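Local atomic coordinates of inactive PncC family protein (Escherichia coli O157:H7, PDB entry 5KOL), a protein that belongs to the CinA family but apparently lacks nicotinamide-nucleotide (NMN) amidohydrolase activity, its actual function remaining unknown. Residues A[7-12]-A[161-166]; A[136-141]-A[166-171]. One frame throughout, in Å; residues are numbered along the deposited sequence.

Contact 1: residues A[7-12]-A[161-166]; sequences NKIVQL and VRFALA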
loop_
_atom_site.group_PDB
_atom_site.type_symbol
_atom_site.label_atom_id
_atom_site.label_comp_id
_atom_site.label_asym_id
_atom_site.label_seq_id
_atom_site.Cartn_x
_atom_site.Cartn_y
_atom_site.Cartn_z
ATOM N N ASN A 7 -23.511 9.236 -14.079
ATOM C CA ASN A 7 -23.600 7.819 -13.712
ATOM C C ASN A 7 -23.463 6.951 -14.967
ATOM O O ASN A 7 -24.418 6.350 -15.471
ATOM C CB ASN A 7 -24.908 7.508 -12.983
ATOM C CG ASN A 7 -25.190 8.444 -11.817
ATOM O OD1 ASN A 7 -24.338 9.225 -11.407
ATOM N ND2 ASN A 7 -26.400 8.344 -11.259
ATOM N N LYS A 8 -22.237 6.888 -15.480
ATOM C CA LYS A 8 -21.875 5.932 -16.519
ATOM C C LYS A 8 -20.780 5.030 -15.974
ATOM O O LYS A 8 -19.820 5.516 -15.370
ATOM C CB LYS A 8 -21.401 6.620 -17.822
ATOM C CG LYS A 8 -22.422 7.545 -18.469
ATOM C CD LYS A 8 -21.878 8.309 -19.702
ATOM C CE LYS A 8 -22.951 8.418 -20.783
ATOM N NZ LYS A 8 -22.450 8.997 -22.090
ATOM N N ILE A 9 -20.940 3.723 -16.164
ATOM C CA ILE A 9 -19.865 2.772 -15.905
ATOM C C ILE A 9 -18.851 2.907 -17.038
ATOM O O ILE A 9 -19.149 2.571 -18.187
ATOM C CB ILE A 9 -20.400 1.341 -15.804
ATOM C CG1 ILE A 9 -21.372 1.212 -14.622
ATOM C CG2 ILE A 9 -19.253 0.349 -15.655
ATOM C CD1 ILE A 9 -20.684 1.358 -13.273
ATOM N N VAL A 10 -17.654 3.410 -16.728
ATOM C CA VAL A 10 -16.678 3.636 -17.784
ATOM C C VAL A 10 -16.295 2.305 -18.413
ATOM O O VAL A 10 -16.190 1.274 -17.733
ATOM C CB VAL A 10 -15.446 4.380 -17.241
ATOM C CG1 VAL A 10 -15.832 5.772 -16.781
ATOM C CG2 VAL A 10 -14.806 3.615 -16.104
ATOM N N GLN A 11 -16.126 2.312 -19.732
ATOM C CA GLN A 11 -15.655 1.149 -20.476
ATOM C C GLN A 11 -14.187 1.386 -20.810
ATOM O O GLN A 11 -13.867 2.253 -21.630
ATOM C CB GLN A 11 -16.486 0.935 -21.743
ATOM C CG GLN A 11 -17.999 0.916 -21.525
ATOM C CD GLN A 11 -18.528 -0.426 -21.028
ATOM O OE1 GLN A 11 -18.496 -0.722 -19.828
ATOM N NE2 GLN A 11 -19.034 -1.240 -21.951
ATOM N N LEU A 12 -13.294 0.636 -20.169
ATOM C CA LEU A 12 -11.867 0.885 -20.325
ATOM C C LEU A 12 -11.436 0.724 -21.781
ATOM O O LEU A 12 -11.779 -0.262 -22.442
ATOM C CB LEU A 12 -11.068 -0.059 -19.439
ATOM C CG LEU A 12 -11.139 0.170 -17.926
ATOM C CD1 LEU A 12 -10.553 -1.033 -17.209
ATOM C CD2 LEU A 12 -10.394 1.452 -17.530
ATOM N N VAL A 161 -7.472 -1.817 -10.951
ATOM C CA VAL A 161 -6.725 -0.586 -10.688
ATOM C C VAL A 161 -7.060 0.465 -11.748
ATOM O O VAL A 161 -7.377 1.615 -11.422
ATOM C CB VAL A 161 -5.208 -0.859 -10.595
ATOM C CG1 VAL A 161 -4.437 0.467 -10.443
ATOM C CG2 VAL A 161 -4.853 -1.822 -9.408
ATOM N N ARG A 162 -7.018 0.086 -13.036
ATOM C CA ARG A 162 -7.352 1.049 -14.093
ATOM C C ARG A 162 -8.788 1.546 -13.966
ATOM O O ARG A 162 -9.062 2.736 -14.160
ATOM C CB ARG A 162 -7.149 0.430 -15.484
ATOM C CG ARG A 162 -5.686 0.303 -15.893
ATOM C CD ARG A 162 -5.520 -0.566 -17.163
ATOM N NE ARG A 162 -6.116 0.013 -18.358
ATOM C CZ ARG A 162 -6.626 -0.712 -19.350
ATOM N NH1 ARG A 162 -6.643 -2.045 -19.262
ATOM N NH2 ARG A 162 -7.149 -0.110 -20.413
ATOM N N PHE A 163 -9.723 0.645 -13.664
ATOM C CA PHE A 163 -11.124 1.046 -13.542
ATOM C C PHE A 163 -11.328 2.015 -12.375
ATOM O O PHE A 163 -12.061 3.002 -12.492
ATOM C CB PHE A 163 -12.007 -0.190 -13.356
ATOM C CG PHE A 163 -13.449 0.142 -13.158
ATOM C CD1 PHE A 163 -14.260 0.403 -14.244
ATOM C CD2 PHE A 163 -13.998 0.203 -11.877
ATOM C CE1 PHE A 163 -15.584 0.727 -14.090
ATOM C CE2 PHE A 163 -15.334 0.526 -11.709
ATOM C CZ PHE A 163 -16.129 0.796 -12.809
ATOM N N ALA A 164 -10.714 1.719 -11.225
ATOM C CA ALA A 164 -10.841 2.585 -10.052
ATOM C C ALA A 164 -10.449 4.027 -10.372
ATOM O O ALA A 164 -11.116 4.984 -9.943
ATOM C CB ALA A 164 -9.968 2.035 -8.916
ATOM N N LEU A 165 -9.371 4.191 -11.140
ATOM C CA LEU A 165 -8.884 5.506 -11.550
ATOM C C LEU A 165 -9.802 6.139 -12.591
ATOM O O LEU A 165 -10.192 7.309 -12.468
ATOM C CB LEU A 165 -7.463 5.352 -12.116
ATOM C CG LEU A 165 -6.393 4.852 -11.118
ATOM C CD1 LEU A 165 -5.078 4.630 -11.829
ATOM C CD2 LEU A 165 -6.186 5.851 -9.990
ATOM N N ALA A 166 -10.130 5.389 -13.650
ATOM C CA ALA A 166 -10.941 5.938 -14.734
ATOM C C ALA A 166 -12.322 6.357 -14.246
ATOM O O ALA A 166 -12.878 7.369 -14.706
ATOM C CB ALA A 166 -11.053 4.915 -15.869
#
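Val10 and Leu12, in an extended stretch without regular secondary structure, lie along helix 153-171, with the CA atoms of Val10 and Ala166 6.9 Å apart and those of Leu12 and Phe163 6.8 Å. Both face the helix, whereas Gln11 between them turns its CB away. In one of its two modelled conformers, Leu12 inserts its forked end between Arg162, Phe163 and Ala166: CD2 lies 3.9 Å from Ala166 CB, while CD1 rests against the base of Phe163, 4.2 Å from its CB. Leu12 CB sits over one face of the Arg162 guanidinium, 4.0 Å from NH2. That guanidinium reaches on toward the chain ahead of helix 18-31, where NE bonds to the carbonyl of Asp16. The Phe163 side chain leaves the helix with CG anti to the backbone N (chi1 177°), which carries the ring out to the 7-12 segment. Val10 CG2 approaches the ring obliquely, 3.6 Å from CE1, and also touches Ala166 CB; Val10 O lies in the ring plane at the edge, 3.7 Å from CE1. Ile9 CG2 comes to the same edge more loosely. Phe134 meets the Phe163 ring at about 60°, and Met147 of strand 141-148 also touches it. This is an N-terminal arm laid along the C-terminal helix of an alpha/beta fold, fastened by Val10 and Leu12, with Ile9 at the margin.

Contact 2: residues A[136-141]-A[166-171]; sequences WHIKGQ and AQLLQL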
loop_
_atom_site.group_PDB
_atom_site.type_symbol
_atom_site.label_atom_id
_atom_site.label_comp_id
_atom_site.label_asym_id
_atom_site.label_seq_id
_atom_site.Cartn_x
_atom_site.Cartn_y
_atom_site.Cartn_z
ATOM N N TRP A 136 -16.076 5.403 -4.042
ATOM C CA TRP A 136 -15.393 6.691 -4.107
ATOM C C TRP A 136 -16.102 7.704 -3.220
ATOM O O TRP A 136 -17.329 7.797 -3.245
ATOM C CB TRP A 136 -15.359 7.255 -5.536
ATOM C CG TRP A 136 -14.787 6.299 -6.561
ATOM C CD1 TRP A 136 -13.518 6.281 -7.044
ATOM C CD2 TRP A 136 -15.487 5.231 -7.217
ATOM N NE1 TRP A 136 -13.370 5.259 -7.966
ATOM C CE2 TRP A 136 -14.570 4.606 -8.092
ATOM C CE3 TRP A 136 -16.809 4.764 -7.173
ATOM C CZ2 TRP A 136 -14.924 3.525 -8.890
ATOM C CZ3 TRP A 136 -17.160 3.686 -7.964
ATOM C CH2 TRP A 136 -16.223 3.078 -8.813
ATOM N N HIS A 137 -15.322 8.485 -2.477
ATOM C CA HIS A 137 -15.825 9.603 -1.689
ATOM C C HIS A 137 -15.385 10.889 -2.373
ATOM O O HIS A 137 -14.187 11.099 -2.589
ATOM C CB HIS A 137 -15.296 9.559 -0.256
ATOM C CG HIS A 137 -15.752 10.709 0.593
ATOM N ND1 HIS A 137 -16.767 10.594 1.520
ATOM C CD2 HIS A 137 -15.328 11.995 0.662
ATOM C CE1 HIS A 137 -16.952 11.759 2.118
ATOM N NE2 HIS A 137 -16.089 12.625 1.618
ATOM N N ILE A 138 -16.346 11.731 -2.731
ATOM C CA ILE A 138 -16.066 13.020 -3.354
ATOM C C ILE A 138 -17.010 14.051 -2.771
ATOM O O ILE A 138 -18.225 13.830 -2.738
ATOM C CB ILE A 138 -16.240 12.993 -4.881
ATOM C CG1 ILE A 138 -15.679 11.710 -5.472
ATOM C CG2 ILE A 138 -15.610 14.240 -5.489
ATOM C CD1 ILE A 138 -16.126 11.445 -6.867
ATOM N N LYS A 139 -16.455 15.182 -2.339
ATOM C CA LYS A 139 -17.232 16.323 -1.858
ATOM C C LYS A 139 -18.307 15.891 -0.857
ATOM O O LYS A 139 -19.492 16.179 -1.017
ATOM C CB LYS A 139 -17.850 17.086 -3.034
ATOM C CG LYS A 139 -16.817 17.756 -3.948
ATOM C CD LYS A 139 -17.450 18.280 -5.239
ATOM C CE LYS A 139 -16.418 18.944 -6.154
ATOM N NZ LYS A 139 -15.901 18.019 -7.212
ATOM N N GLY A 140 -17.883 15.177 0.187
ATOM C CA GLY A 140 -18.808 14.740 1.219
ATOM C C GLY A 140 -19.810 13.685 0.803
ATOM O O GLY A 140 -20.706 13.359 1.586
ATOM N N GLN A 141 -19.681 13.131 -0.399
ATOM C CA GLN A 141 -20.627 12.179 -0.956
ATOM C C GLN A 141 -19.901 10.886 -1.306
ATOM O O GLN A 141 -18.715 10.898 -1.657
ATOM C CB GLN A 141 -21.319 12.767 -2.206
ATOM C CG GLN A 141 -22.275 11.831 -2.936
ATOM C CD GLN A 141 -23.359 11.252 -2.038
ATOM O OE1 GLN A 141 -23.807 11.894 -1.086
ATOM N NE2 GLN A 141 -23.792 10.032 -2.347
ATOM N N ALA A 166 -10.130 5.389 -13.650
ATOM C CA ALA A 166 -10.941 5.938 -14.734
ATOM C C ALA A 166 -12.322 6.357 -14.246
ATOM O O ALA A 166 -12.878 7.369 -14.706
ATOM C CB ALA A 166 -11.053 4.915 -15.869
ATOM N N GLN A 167 -12.913 5.578 -13.333
ATOM C CA GLN A 167 -14.237 5.952 -12.847
ATOM C C GLN A 167 -14.176 7.176 -11.940
ATOM O O GLN A 167 -15.143 7.935 -11.874
ATOM C CB GLN A 167 -14.914 4.780 -12.118
ATOM C CG GLN A 167 -16.387 5.077 -11.728
ATOM C CD GLN A 167 -17.342 5.060 -12.921
ATOM O OE1 GLN A 167 -17.238 4.204 -13.818
ATOM N NE2 GLN A 167 -18.272 6.007 -12.944
ATOM N N LEU A 168 -13.074 7.389 -11.216
ATOM C CA LEU A 168 -12.974 8.640 -10.477
ATOM C C LEU A 168 -12.966 9.827 -11.436
ATOM O O LEU A 168 -13.598 10.854 -11.176
ATOM C CB LEU A 168 -11.743 8.632 -9.571
ATOM C CG LEU A 168 -11.563 9.956 -8.817
ATOM C CD1 LEU A 168 -12.805 10.287 -7.955
ATOM C CD2 LEU A 168 -10.344 9.868 -7.929
ATOM N N LEU A 169 -12.275 9.685 -12.570
ATOM C CA LEU A 169 -12.301 10.713 -13.600
ATOM C C LEU A 169 -13.732 11.000 -14.047
ATOM O O LEU A 169 -14.132 12.162 -14.165
ATOM C CB LEU A 169 -11.435 10.259 -14.777
ATOM C CG LEU A 169 -9.934 10.411 -14.473
ATOM C CD1 LEU A 169 -9.057 9.860 -15.592
ATOM C CD2 LEU A 169 -9.634 11.895 -14.286
ATOM N N GLN A 170 -14.516 9.944 -14.299
ATOM C CA GLN A 170 -15.908 10.126 -14.701
ATOM C C GLN A 170 -16.681 10.891 -13.637
ATOM O O GLN A 170 -17.425 11.825 -13.941
ATOM C CB GLN A 170 -16.571 8.769 -14.958
ATOM C CG GLN A 170 -18.095 8.840 -15.167
ATOM C CD GLN A 170 -18.486 9.609 -16.424
ATOM O OE1 GLN A 170 -19.483 10.350 -16.454
ATOM N NE2 GLN A 170 -17.698 9.438 -17.466
ATOM N N LEU A 171 -16.505 10.506 -12.371
ATOM C CA LEU A 171 -17.254 11.146 -11.301
ATOM C C LEU A 171 -16.801 12.583 -11.058
ATOM O O LEU A 171 -17.538 13.354 -10.437
ATOM C CB LEU A 171 -17.127 10.312 -10.019
ATOM C CG LEU A 171 -17.738 8.908 -10.092
ATOM C CD1 LEU A 171 -17.488 8.105 -8.810
ATOM C CD2 LEU A 171 -19.233 8.978 -10.391
#
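Trp136 lies against helix 153-171 with Gln167 and Leu171 on the same side of its indole plane, at different parts of the rim. The aliphatic part of Gln167 forms a CH-pi contact: CG stands 3.9 Å from the centroid of the six-membered ring, 27° off its normal, and CB comes within 3.5 Å of Trp136 CZ2. Leu171 CD1 approaches Trp136 CE3 to 3.8 Å, and Leu168 CB lies 3.9 Å from Trp136 CD1 near the pyrrole end. Two residues on, Ile138, on the same side of the strand, extends CD1 between Leu168 and Leu171; its 3.5 Å approach to Leu171 CB is tighter than ordinary van der Waals contact, and Ile138 CD1 lies 3.7 Å from Leu168 CD1. The indole's rotation is fixed from within the helix, since NE1 donates to the carbonyl of Ala164. Gln167 has CG anti to the backbone N (chi1 -173°) then bends at chi2, laying its methylenes on the indole while the amide reaches residues 7-12: NE2 bonds to Lys8 O and OE1 accepts from Val10 N. Beyond Ile138 a type I' turn closes the hairpin of strands 131-138 and 141-148. The C-terminal helix thus packs on one face of the mixed sheet, short strand and helix axes 10.1 Å apart at 31°. With apolar packing alone between the segments, these directional bonds probably orient the buried groups.

Both contacts use helix 153-171 and share Ala166, which touches residues 7-12 in contact 1 but takes no part in contact 2. Contact 2 is core: all five touching residues are buried where the helix packs on the sheet. Contact 1 is only partly buried, with an exposed Ile9, and attaches a loop to the helix flank. Each joins its segments by apolar packing, but the outer contact also includes a charged guanidinium and the inner one an indole covered by the methylenes of Gln167. Gln167 bridges the two, and Trp136 NE1 to Ala164 O ties them again; Val10 CG1 packs 3.6 Å from Gln170 CB. The arm runs beside the helix and also meets edge strand 141-148.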